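Local coordinates for pili retraction protein PilT (Thermus thermophilus, PDB 5FL3), which probably binds and hydrolyses ATP as a pilus-retraction motor of the GSP E family, and holds ADP in this structure, at residues Gln276-Lys281 / Gln285-Ala290; Glu116-Pro121 / Lys146-Ala151; Leu137-Thr142 / Trp244-Arg249. One frame throughout, in Å; residues are numbered along the deposited sequence.

Interaction 1 of 3, residues Gln276-Lys281 / Gln285-Ala290. With ADP (adenosine-5'-diphosphate), chain B.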
loop_
_atom_site.group_PDB
_atom_site.type_symbol
_atom_site.label_atom_id
_atom_site.label_comp_id
_atom_site.label_asym_id
_atom_site.label_seq_id
_atom_site.Cartn_x
_atom_site.Cartn_y
_atom_site.Cartn_z
ATOM N N GLN A 276 -6.509 6.453 -2.098
ATOM C CA GLN A 276 -6.233 5.970 -3.432
ATOM C C GLN A 276 -7.246 4.947 -3.902
ATOM O O GLN A 276 -7.779 4.175 -3.112
ATOM C CB GLN A 276 -4.831 5.371 -3.483
ATOM C CG GLN A 276 -3.755 6.403 -3.248
ATOM C CD GLN A 276 -2.370 5.850 -3.422
ATOM O OE1 GLN A 276 -2.184 4.716 -3.871
ATOM N NE2 GLN A 276 -1.388 6.640 -3.070
ATOM N N ARG A 277 -7.497 4.965 -5.206
ATOM C CA ARG A 277 -8.311 3.966 -5.873
ATOM C C ARG A 277 -7.638 3.710 -7.219
ATOM O O ARG A 277 -7.181 4.645 -7.853
ATOM C CB ARG A 277 -9.755 4.462 -6.027
ATOM C CG ARG A 277 -10.796 3.401 -6.282
ATOM C CD ARG A 277 -11.512 2.997 -4.979
ATOM N NE ARG A 277 -11.697 4.098 -4.015
ATOM C CZ ARG A 277 -12.676 5.010 -4.049
ATOM N NH1 ARG A 277 -13.582 5.019 -5.030
ATOM N NH2 ARG A 277 -12.737 5.939 -3.098
ATOM N N LEU A 278 -7.529 2.449 -7.625
ATOM C CA LEU A 278 -6.964 2.114 -8.933
ATOM C C LEU A 278 -8.064 1.730 -9.915
ATOM O O LEU A 278 -8.708 0.694 -9.744
ATOM C CB LEU A 278 -5.963 0.967 -8.823
ATOM C CG LEU A 278 -4.614 1.362 -8.250
ATOM C CD1 LEU A 278 -3.730 0.147 -8.063
ATOM C CD2 LEU A 278 -3.981 2.353 -9.194
ATOM N N LEU A 279 -8.276 2.563 -10.934
ATOM C CA LEU A 279 -9.358 2.350 -11.900
ATOM C C LEU A 279 -8.819 1.833 -13.216
ATOM O O LEU A 279 -7.697 2.190 -13.611
ATOM C CB LEU A 279 -10.135 3.638 -12.152
ATOM C CG LEU A 279 -10.736 4.367 -10.949
ATOM C CD1 LEU A 279 -11.879 5.233 -11.432
ATOM C CD2 LEU A 279 -11.215 3.414 -9.895
ATOM N N PRO A 280 -9.612 0.992 -13.908
ATOM C CA PRO A 280 -9.134 0.485 -15.199
ATOM C C PRO A 280 -8.926 1.645 -16.160
ATOM O O PRO A 280 -9.766 2.550 -16.233
ATOM C CB PRO A 280 -10.256 -0.453 -15.666
ATOM C CG PRO A 280 -11.453 -0.074 -14.850
ATOM C CD PRO A 280 -10.960 0.506 -13.565
ATOM N N LYS A 281 -7.789 1.629 -16.849
ATOM C CA LYS A 281 -7.454 2.638 -17.834
ATOM C C LYS A 281 -8.436 2.556 -19.027
ATOM O O LYS A 281 -8.883 1.466 -19.410
ATOM C CB LYS A 281 -5.998 2.465 -18.285
ATOM C CG LYS A 281 -5.148 3.698 -18.053
ATOM C CD LYS A 281 -3.962 3.795 -19.008
ATOM C CE LYS A 281 -2.828 2.883 -18.582
ATOM N NZ LYS A 281 -1.713 2.875 -19.579
ATOM N N GLN A 285 -4.797 -0.290 -21.209
ATOM C CA GLN A 285 -3.393 -0.642 -20.992
ATOM C C GLN A 285 -3.056 -0.637 -19.511
ATOM O O GLN A 285 -2.062 -0.041 -19.099
ATOM C CB GLN A 285 -2.458 0.325 -21.727
ATOM C CG GLN A 285 -2.566 0.248 -23.230
ATOM C CD GLN A 285 -2.141 -1.108 -23.770
ATOM O OE1 GLN A 285 -2.980 -1.967 -24.067
ATOM N NE2 GLN A 285 -0.831 -1.308 -23.897
ATOM N N GLY A 286 -3.886 -1.298 -18.714
ATOM C CA GLY A 286 -3.645 -1.368 -17.296
ATOM C C GLY A 286 -4.572 -0.492 -16.484
ATOM O O GLY A 286 -5.772 -0.427 -16.745
ATOM N N ARG A 287 -4.012 0.174 -15.478
ATOM C CA ARG A 287 -4.810 0.956 -14.538
ATOM C C ARG A 287 -4.220 2.329 -14.275
ATOM O O ARG A 287 -3.069 2.608 -14.602
ATOM C CB ARG A 287 -4.969 0.208 -13.216
ATOM C CG ARG A 287 -5.757 -1.068 -13.337
ATOM C CD ARG A 287 -6.105 -1.638 -11.986
ATOM N NE ARG A 287 -4.921 -2.091 -11.262
ATOM C CZ ARG A 287 -4.962 -2.655 -10.056
ATOM N NH1 ARG A 287 -6.135 -2.841 -9.458
ATOM N NH2 ARG A 287 -3.839 -3.046 -9.458
ATOM N N VAL A 288 -5.033 3.186 -13.676
ATOM C CA VAL A 288 -4.652 4.564 -13.406
ATOM C C VAL A 288 -5.089 4.927 -11.976
ATOM O O VAL A 288 -6.067 4.368 -11.451
ATOM C CB VAL A 288 -5.275 5.512 -14.468
ATOM C CG1 VAL A 288 -6.772 5.325 -14.525
ATOM C CG2 VAL A 288 -4.919 6.954 -14.204
ATOM N N LEU A 289 -4.345 5.827 -11.337
ATOM C CA LEU A 289 -4.611 6.172 -9.953
ATOM C C LEU A 289 -5.579 7.347 -9.826
ATOM O O LEU A 289 -5.367 8.426 -10.387
ATOM C CB LEU A 289 -3.299 6.480 -9.220
ATOM C CG LEU A 289 -3.367 6.885 -7.737
ATOM C CD1 LEU A 289 -4.028 5.819 -6.883
ATOM C CD2 LEU A 289 -1.975 7.184 -7.196
ATOM N N ALA A 290 -6.655 7.109 -9.091
ATOM C CA ALA A 290 -7.540 8.160 -8.632
ATOM C C ALA A 290 -7.079 8.518 -7.236
ATOM O O ALA A 290 -6.977 7.637 -6.382
ATOM C CB ALA A 290 -8.981 7.700 -8.629
HETATM P PB ADP B . -2.085 -2.130 -1.769
HETATM O O1B ADP B . -2.634 -3.545 -1.656
HETATM O O2B ADP B . -3.134 -1.050 -1.612
HETATM O O3B ADP B . -0.840 -1.871 -0.953
HETATM P PA ADP B . -0.217 -2.410 -3.985
HETATM O O1A ADP B . 0.110 -3.818 -3.516
HETATM O O2A ADP B . 0.832 -1.304 -3.938
HETATM O O3A ADP B . -1.617 -1.955 -3.303
HETATM O "O5'" ADP B . -0.709 -2.473 -5.518
HETATM C "C5'" ADP B . -1.410 -3.587 -6.076
HETATM C "C4'" ADP B . -1.067 -3.622 -7.568
HETATM O "O4'" ADP B . -1.341 -2.350 -8.165
HETATM C "C3'" ADP B . 0.401 -3.937 -7.821
HETATM O "O3'" ADP B . 0.428 -5.001 -8.773
HETATM C "C2'" ADP B . 1.005 -2.652 -8.383
HETATM O "O2'" ADP B . 1.908 -2.884 -9.468
HETATM C "C1'" ADP B . -0.194 -1.853 -8.875
HETATM N N9 ADP B . -0.047 -0.385 -8.639
HETATM C C8 ADP B . 0.412 0.191 -7.505
HETATM N N7 ADP B . 0.419 1.548 -7.591
HETATM C C5 ADP B . -0.045 1.867 -8.820
HETATM C C6 ADP B . -0.295 3.121 -9.571
HETATM N N6 ADP B . -0.042 4.315 -8.992
HETATM N N1 ADP B . -0.794 3.015 -10.842
HETATM C C2 ADP B . -1.054 1.820 -11.416
HETATM N N3 ADP B . -0.852 0.642 -10.789
HETATM C C4 ADP B . -0.355 0.594 -9.514
#
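Leu278 and Arg287 each place CG anti to the carbonyl carbon (chi1 -76° and -65°), and a bend at chi3 of -67° then carries the Arg287 guanidinium across the leucine at about a right angle. The two residues are diagonal neighbours in the antiparallel beta hairpin of strands 270-280 and 287-295 (Leu278 pairs with Leu289, Arg287 with Pro280), at one end of the large mixed sheet of this P-loop NTPase family member. Leu278 CD1 lies over one face of the guanidinium, offset toward its rim and 3.5 Å from Arg287 NH2. In turn, NH2 presents the edge of the group to the sugar of ADP, 2.9 Å from O4'. The other leucine branch, CD2, reaches the adenine at 3.6 Å from N1, while Leu289 CD2 approaches N6 at 3.9 Å. With an alanine in place of Arg287, O4' would probably lose its positively charged neighbour and Leu278 CD1 the flat group it lies over.

Two hydrogen-bonded pairs, Arg277 with Ala290 and Leu279 with Val288, hold the strands together through four backbone bonds. On the face away from the nucleotide, Leu279, Val288 and Ala290 form an apolar patch that packs against helix 328-337. Beyond the last strand pair, Lys281 N donates to Gly286 O at 2.9 Å, and the bent lysine chain brings NZ to Gln285 O in a weak bond of 3.0 Å.

Interaction 2 of 3, residues Glu116-Pro121 / Lys146-Ala151. With ADP (adenosine-5'-diphosphate), chain B.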
loop_
_atom_site.group_PDB
_atom_site.type_symbol
_atom_site.label_atom_id
_atom_site.label_comp_id
_atom_site.label_asym_id
_atom_site.label_seq_id
_atom_site.Cartn_x
_atom_site.Cartn_y
_atom_site.Cartn_z
ATOM N N GLU A 116 5.953 9.818 -11.147
ATOM C CA GLU A 116 5.276 10.105 -12.406
ATOM C C GLU A 116 4.654 8.845 -12.971
ATOM O O GLU A 116 3.503 8.874 -13.393
ATOM C CB GLU A 116 6.235 10.736 -13.420
ATOM C CG GLU A 116 6.566 12.209 -13.133
ATOM C CD GLU A 116 7.681 12.380 -12.116
ATOM O OE1 GLU A 116 8.448 11.422 -11.892
ATOM O OE2 GLU A 116 7.797 13.479 -11.541
ATOM N N ALA A 117 5.412 7.746 -12.971
ATOM C CA ALA A 117 4.865 6.426 -13.293
ATOM C C ALA A 117 3.600 6.094 -12.488
ATOM O O ALA A 117 2.659 5.518 -13.016
ATOM C CB ALA A 117 5.907 5.359 -13.066
ATOM N N LEU A 118 3.578 6.474 -11.214
ATOM C CA LEU A 118 2.473 6.108 -10.330
ATOM C C LEU A 118 1.292 7.054 -10.440
ATOM O O LEU A 118 0.238 6.797 -9.862
ATOM C CB LEU A 118 2.949 6.056 -8.871
ATOM C CG LEU A 118 4.011 4.986 -8.629
ATOM C CD1 LEU A 118 4.393 4.894 -7.157
ATOM C CD2 LEU A 118 3.526 3.649 -9.179
ATOM N N GLY A 119 1.468 8.151 -11.174
ATOM C CA GLY A 119 0.466 9.194 -11.221
ATOM C C GLY A 119 0.306 9.944 -9.913
ATOM O O GLY A 119 -0.801 10.368 -9.577
ATOM N N LEU A 120 1.405 10.091 -9.168
ATOM C CA LEU A 120 1.434 10.826 -7.897
ATOM C C LEU A 120 2.091 12.183 -8.119
ATOM O O LEU A 120 3.224 12.245 -8.608
ATOM C CB LEU A 120 2.219 10.057 -6.826
ATOM C CG LEU A 120 1.883 8.664 -6.292
ATOM C CD1 LEU A 120 3.152 8.017 -5.760
ATOM C CD2 LEU A 120 0.890 8.775 -5.165
ATOM N N PRO A 121 1.401 13.274 -7.757
ATOM C CA PRO A 121 1.920 14.629 -8.036
ATOM C C PRO A 121 3.244 14.920 -7.323
ATOM O O PRO A 121 3.309 14.976 -6.086
ATOM C CB PRO A 121 0.808 15.556 -7.534
ATOM C CG PRO A 121 -0.068 14.688 -6.637
ATOM C CD PRO A 121 0.048 13.287 -7.175
ATOM N N LYS A 146 -1.224 1.208 -2.230
ATOM C CA LYS A 146 -0.761 1.859 -1.012
ATOM C C LYS A 146 0.702 1.518 -0.746
ATOM O O LYS A 146 1.498 2.420 -0.482
ATOM C CB LYS A 146 -1.647 1.474 0.172
ATOM C CG LYS A 146 -3.108 1.885 -0.011
ATOM C CD LYS A 146 -3.886 1.784 1.270
ATOM C CE LYS A 146 -3.903 0.373 1.807
ATOM N NZ LYS A 146 -4.558 -0.552 0.825
ATOM N N SER A 147 1.052 0.230 -0.847
ATOM C CA SER A 147 2.438 -0.238 -0.701
ATOM C C SER A 147 3.392 0.487 -1.648
ATOM O O SER A 147 4.550 0.766 -1.316
ATOM C CB SER A 147 2.535 -1.742 -0.983
ATOM O OG SER A 147 1.660 -2.470 -0.161
ATOM N N THR A 148 2.879 0.756 -2.842
ATOM C CA THR A 148 3.666 1.312 -3.924
ATOM C C THR A 148 3.877 2.794 -3.711
ATOM O O THR A 148 4.979 3.312 -3.873
ATOM C CB THR A 148 2.985 1.060 -5.279
ATOM O OG1 THR A 148 2.739 -0.348 -5.432
ATOM C CG2 THR A 148 3.871 1.509 -6.380
ATOM N N THR A 149 2.820 3.490 -3.333
ATOM C CA THR A 149 2.998 4.888 -3.040
ATOM C C THR A 149 4.022 5.032 -1.923
ATOM O O THR A 149 4.955 5.851 -2.031
ATOM C CB THR A 149 1.696 5.530 -2.681
ATOM O OG1 THR A 149 0.893 5.580 -3.864
ATOM C CG2 THR A 149 1.928 6.937 -2.151
ATOM N N LEU A 150 3.892 4.191 -0.890
ATOM C CA LEU A 150 4.835 4.213 0.234
ATOM C C LEU A 150 6.263 3.898 -0.213
ATOM O O LEU A 150 7.202 4.568 0.203
ATOM C CB LEU A 150 4.416 3.235 1.325
ATOM C CG LEU A 150 3.201 3.645 2.167
ATOM C CD1 LEU A 150 2.906 2.558 3.180
ATOM C CD2 LEU A 150 3.398 4.983 2.845
ATOM N N ALA A 151 6.424 2.893 -1.070
ATOM C CA ALA A 151 7.749 2.539 -1.529
ATOM C C ALA A 151 8.396 3.689 -2.328
ATOM O O ALA A 151 9.599 3.887 -2.250
ATOM C CB ALA A 151 7.692 1.292 -2.343
HETATM P PB ADP B . -2.085 -2.130 -1.769
HETATM O O1B ADP B . -2.634 -3.545 -1.656
HETATM O O2B ADP B . -3.134 -1.050 -1.612
HETATM O O3B ADP B . -0.840 -1.871 -0.953
HETATM P PA ADP B . -0.217 -2.410 -3.985
HETATM O O1A ADP B . 0.110 -3.818 -3.516
HETATM O O2A ADP B . 0.832 -1.304 -3.938
HETATM O O3A ADP B . -1.617 -1.955 -3.303
HETATM O "O5'" ADP B . -0.709 -2.473 -5.518
HETATM C "C5'" ADP B . -1.410 -3.587 -6.076
HETATM C "C4'" ADP B . -1.067 -3.622 -7.568
HETATM O "O4'" ADP B . -1.341 -2.350 -8.165
HETATM C "C3'" ADP B . 0.401 -3.937 -7.821
HETATM O "O3'" ADP B . 0.428 -5.001 -8.773
HETATM C "C2'" ADP B . 1.005 -2.652 -8.383
HETATM O "O2'" ADP B . 1.908 -2.884 -9.468
HETATM C "C1'" ADP B . -0.194 -1.853 -8.875
HETATM N N9 ADP B . -0.047 -0.385 -8.639
HETATM C C8 ADP B . 0.412 0.191 -7.505
HETATM N N7 ADP B . 0.419 1.548 -7.591
HETATM C C5 ADP B . -0.045 1.867 -8.820
HETATM C C6 ADP B . -0.295 3.121 -9.571
HETATM N N6 ADP B . -0.042 4.315 -8.992
HETATM N N1 ADP B . -0.794 3.015 -10.842
HETATM C C2 ADP B . -1.054 1.820 -11.416
HETATM N N3 ADP B . -0.852 0.642 -10.789
HETATM C C4 ADP B . -0.355 0.594 -9.514
#
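Leu118 crosses Thr148 obliquely, its whole branched end laid against the threonine methyl. Starting from the backbone, Leu118 CB lies 3.5 Å from the adenine N6 of ADP. CG comes next, 4.1 Å from Thr148 CG2, and the fork straddles that methyl, with CD1 and CD2 each 3.5 Å from CG2. CD2 also stays close to N6, whereas CD1 leans toward the backbone of the helix. The carbonyl of the same residue takes a hydrogen bond from N6, 2.6 Å to Leu118 O.

Thr148 belongs to the first turn of helix 146-160, which follows the Walker A P-loop, and its two branches divide the work: with OG1 anti to the carbonyl carbon (chi1 -55°), the hydroxyl donates to ADP O2A at 2.6 Å while CG2 is left to the leucine. Just ahead of it, Lys146 N and NZ both bond to O2B, and Ser147 N and OG both grip O3B, so the beta-phosphate is held by backbone and side chain together.

Gly119, with positive phi, closes the preceding helical turn in a Schellman motif and sends the chain on to Leu120. There CD2 rests 3.4 Å from Thr149 OG1, a hydroxyl hydrogen-bonded to Gly145 O and close to the Gln276 side chain.

Interaction 3 of 3, residues Leu137-Thr142 / Trp244-Arg249. With ADP (adenosine-5'-diphosphate), chain B.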
loop_
_atom_site.group_PDB
_atom_site.type_symbol
_atom_site.label_atom_id
_atom_site.label_comp_id
_atom_site.label_asym_id
_atom_site.label_seq_id
_atom_site.Cartn_x
_atom_site.Cartn_y
_atom_site.Cartn_z
ATOM N N LEU A 137 -0.621 9.494 5.947
ATOM C CA LEU A 137 -1.469 8.306 5.786
ATOM C C LEU A 137 -1.839 8.054 4.332
ATOM O O LEU A 137 -2.411 8.920 3.668
ATOM C CB LEU A 137 -2.753 8.439 6.607
ATOM C CG LEU A 137 -2.540 8.370 8.109
ATOM C CD1 LEU A 137 -3.873 8.573 8.820
ATOM C CD2 LEU A 137 -1.881 7.027 8.486
ATOM N N VAL A 138 -1.514 6.865 3.846
ATOM C CA VAL A 138 -1.924 6.439 2.516
ATOM C C VAL A 138 -3.054 5.407 2.657
ATOM O O VAL A 138 -2.825 4.322 3.183
ATOM C CB VAL A 138 -0.742 5.832 1.742
ATOM C CG1 VAL A 138 -1.177 5.453 0.326
ATOM C CG2 VAL A 138 0.410 6.791 1.712
ATOM N N THR A 139 -4.268 5.736 2.220
ATOM C CA THR A 139 -5.424 4.876 2.531
ATOM C C THR A 139 -6.138 4.315 1.297
ATOM O O THR A 139 -5.980 4.818 0.177
ATOM C CB THR A 139 -6.482 5.616 3.375
ATOM O OG1 THR A 139 -7.290 6.440 2.522
ATOM C CG2 THR A 139 -5.825 6.485 4.431
ATOM N N GLY A 140 -6.946 3.283 1.519
ATOM C CA GLY A 140 -7.632 2.605 0.437
ATOM C C GLY A 140 -7.715 1.108 0.711
ATOM O O GLY A 140 -6.996 0.583 1.567
ATOM N N PRO A 141 -8.607 0.398 0.004
ATOM C CA PRO A 141 -8.695 -1.042 0.280
ATOM C C PRO A 141 -7.559 -1.807 -0.403
ATOM O O PRO A 141 -6.863 -1.219 -1.224
ATOM C CB PRO A 141 -10.062 -1.416 -0.301
ATOM C CG PRO A 141 -10.249 -0.446 -1.439
ATOM C CD PRO A 141 -9.586 0.842 -1.010
ATOM N N THR A 142 -7.368 -3.079 -0.061
ATOM C CA THR A 142 -6.387 -3.920 -0.753
ATOM C C THR A 142 -6.385 -3.685 -2.246
ATOM O O THR A 142 -7.440 -3.661 -2.860
ATOM C CB THR A 142 -6.647 -5.410 -0.534
ATOM O OG1 THR A 142 -6.486 -5.716 0.850
ATOM C CG2 THR A 142 -5.666 -6.241 -1.354
ATOM N N TRP A 244 -12.330 12.088 4.752
ATOM C CA TRP A 244 -13.426 12.105 5.712
ATOM C C TRP A 244 -13.533 10.784 6.502
ATOM O O TRP A 244 -13.485 10.787 7.727
ATOM C CB TRP A 244 -14.730 12.417 4.981
ATOM C CG TRP A 244 -15.969 12.166 5.784
ATOM C CD1 TRP A 244 -16.885 11.170 5.583
ATOM C CD2 TRP A 244 -16.436 12.920 6.917
ATOM N NE1 TRP A 244 -17.887 11.253 6.522
ATOM C CE2 TRP A 244 -17.639 12.317 7.351
ATOM C CE3 TRP A 244 -15.956 14.042 7.602
ATOM C CZ2 TRP A 244 -18.365 12.798 8.442
ATOM C CZ3 TRP A 244 -16.674 14.515 8.677
ATOM C CH2 TRP A 244 -17.871 13.894 9.089
ATOM N N ARG A 245 -13.643 9.662 5.791
ATOM C CA ARG A 245 -13.744 8.334 6.410
ATOM C C ARG A 245 -12.485 7.950 7.188
ATOM O O ARG A 245 -12.552 7.231 8.196
ATOM C CB ARG A 245 -14.021 7.267 5.341
ATOM C CG ARG A 245 -15.477 6.882 5.208
ATOM C CD ARG A 245 -15.813 6.497 3.789
ATOM N NE ARG A 245 -16.632 7.526 3.170
ATOM C CZ ARG A 245 -16.602 7.856 1.879
ATOM N NH1 ARG A 245 -15.777 7.239 1.044
ATOM N NH2 ARG A 245 -17.396 8.826 1.424
ATOM N N THR A 246 -11.339 8.423 6.711
ATOM C CA THR A 246 -10.073 8.079 7.342
ATOM C C THR A 246 -9.965 8.740 8.710
ATOM O O THR A 246 -9.640 8.095 9.715
ATOM C CB THR A 246 -8.891 8.483 6.457
ATOM O OG1 THR A 246 -8.892 7.663 5.277
ATOM C CG2 THR A 246 -7.565 8.319 7.213
ATOM N N ILE A 247 -10.279 10.029 8.737
ATOM C CA ILE A 247 -10.302 10.801 9.963
ATOM C C ILE A 247 -11.236 10.182 10.988
ATOM O O ILE A 247 -10.843 9.955 12.137
ATOM C CB ILE A 247 -10.716 12.239 9.681
ATOM C CG1 ILE A 247 -9.582 12.963 8.944
ATOM C CG2 ILE A 247 -11.081 12.926 10.959
ATOM C CD1 ILE A 247 -9.919 14.330 8.428
ATOM N N ASN A 248 -12.458 9.864 10.564
ATOM C CA ASN A 248 -13.447 9.307 11.480
ATOM C C ASN A 248 -13.067 7.930 11.954
ATOM O O ASN A 248 -13.333 7.564 13.102
ATOM C CB ASN A 248 -14.819 9.264 10.826
ATOM C CG ASN A 248 -15.420 10.630 10.685
ATOM O OD1 ASN A 248 -15.294 11.461 11.583
ATOM N ND2 ASN A 248 -16.053 10.892 9.543
ATOM N N ARG A 249 -12.428 7.170 11.078
ATOM C CA ARG A 249 -12.041 5.815 11.447
ATOM C C ARG A 249 -10.993 5.785 12.563
ATOM O O ARG A 249 -11.131 5.015 13.514
ATOM C CB ARG A 249 -11.517 5.060 10.238
ATOM C CG ARG A 249 -11.440 3.580 10.488
ATOM C CD ARG A 249 -12.759 3.080 11.066
ATOM N NE ARG A 249 -12.629 1.733 11.609
ATOM C CZ ARG A 249 -12.281 1.460 12.861
ATOM N NH1 ARG A 249 -12.027 2.446 13.708
ATOM N NH2 ARG A 249 -12.187 0.198 13.262
HETATM P PB ADP B . -2.085 -2.130 -1.769
HETATM O O1B ADP B . -2.634 -3.545 -1.656
HETATM O O2B ADP B . -3.134 -1.050 -1.612
HETATM O O3B ADP B . -0.840 -1.871 -0.953
HETATM P PA ADP B . -0.217 -2.410 -3.985
HETATM O O1A ADP B . 0.110 -3.818 -3.516
HETATM O O2A ADP B . 0.832 -1.304 -3.938
HETATM O O3A ADP B . -1.617 -1.955 -3.303
HETATM O "O5'" ADP B . -0.709 -2.473 -5.518
HETATM C "C5'" ADP B . -1.410 -3.587 -6.076
HETATM C "C4'" ADP B . -1.067 -3.622 -7.568
HETATM O "O4'" ADP B . -1.341 -2.350 -8.165
HETATM C "C3'" ADP B . 0.401 -3.937 -7.821
HETATM O "O3'" ADP B . 0.428 -5.001 -8.773
HETATM C "C2'" ADP B . 1.005 -2.652 -8.383
HETATM O "O2'" ADP B . 1.908 -2.884 -9.468
HETATM C "C1'" ADP B . -0.194 -1.853 -8.875
HETATM N N9 ADP B . -0.047 -0.385 -8.639
HETATM C C8 ADP B . 0.412 0.191 -7.505
HETATM N N7 ADP B . 0.419 1.548 -7.591
HETATM C C5 ADP B . -0.045 1.867 -8.820
HETATM C C6 ADP B . -0.295 3.121 -9.571
HETATM N N6 ADP B . -0.042 4.315 -8.992
HETATM N N1 ADP B . -0.794 3.015 -10.842
HETATM C C2 ADP B . -1.054 1.820 -11.416
HETATM N N3 ADP B . -0.852 0.642 -10.789
HETATM C C4 ADP B . -0.355 0.594 -9.514
#
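Thr139 and Thr246 meet tip to tip between the end of strand 134-139 and helix 243-251. The apolar part runs through methyl groups. Thr139 CG2 lies 3.8 Å from Thr246 CG2, and Leu137 CD1 reaches that second methyl at 4.0 Å as the two side chains slide past each other in opposite directions. Thr139 sets CG2 anti to its carbonyl carbon, its OG1 taking the crowded position (chi1 81°), and the methyl thereby comes within 3.4 Å of Thr246 OG1.

The hydroxyls find hydrogen-bond partners outside the two segments. Thr139 OG1 is hydrogen-bonded to Ser275 OG and Thr240 O, while Thr246 OG1 pairs with Thr240 OG1 and Asp242 O, tying both to the residues just before the helix and Thr139 also to strand 270-280.

In the layered alpha/beta fold of P-loop NTPases, Leu137 and Thr139 look to helix 243-251, whereas Val138 between them packs on helix 146-160. After Thr139 the strand gives way to the phosphate-binding loop at Gly140, whose carbonyl receives a hydrogen bond from Lys146 NZ. Both threonines are short, consistent with the close approach of helix and strand (Thr139 CA to Thr246 CA 7.4 Å), and their buried hydroxyls remain bonded.

In the fold
From the N terminus, segment 116-121 comes first, and interaction 2 closes its loop at 146-151, after helix 122-130, strand 134-139 and the phosphate-binding loop. Interaction 3 opens inside that span, at 137-142, and closes only at 244-249, so the two cross; its long loop brings in much of the parallel part of the sheet. Interaction 1 follows in series as a local hairpin. Together they join segment 116-121 beside the adenine, the inner strand 134-139 with its two flanking helices, and the sheet edge. All three reach ADP, interaction 3 through its phosphate-binding loop. Strand pairing joins interactions 1 and 3, Gln276 N lying 2.9 Å from Thr139 O, while Leu289 CD2 packs on Leu120 CD2 of interaction 2.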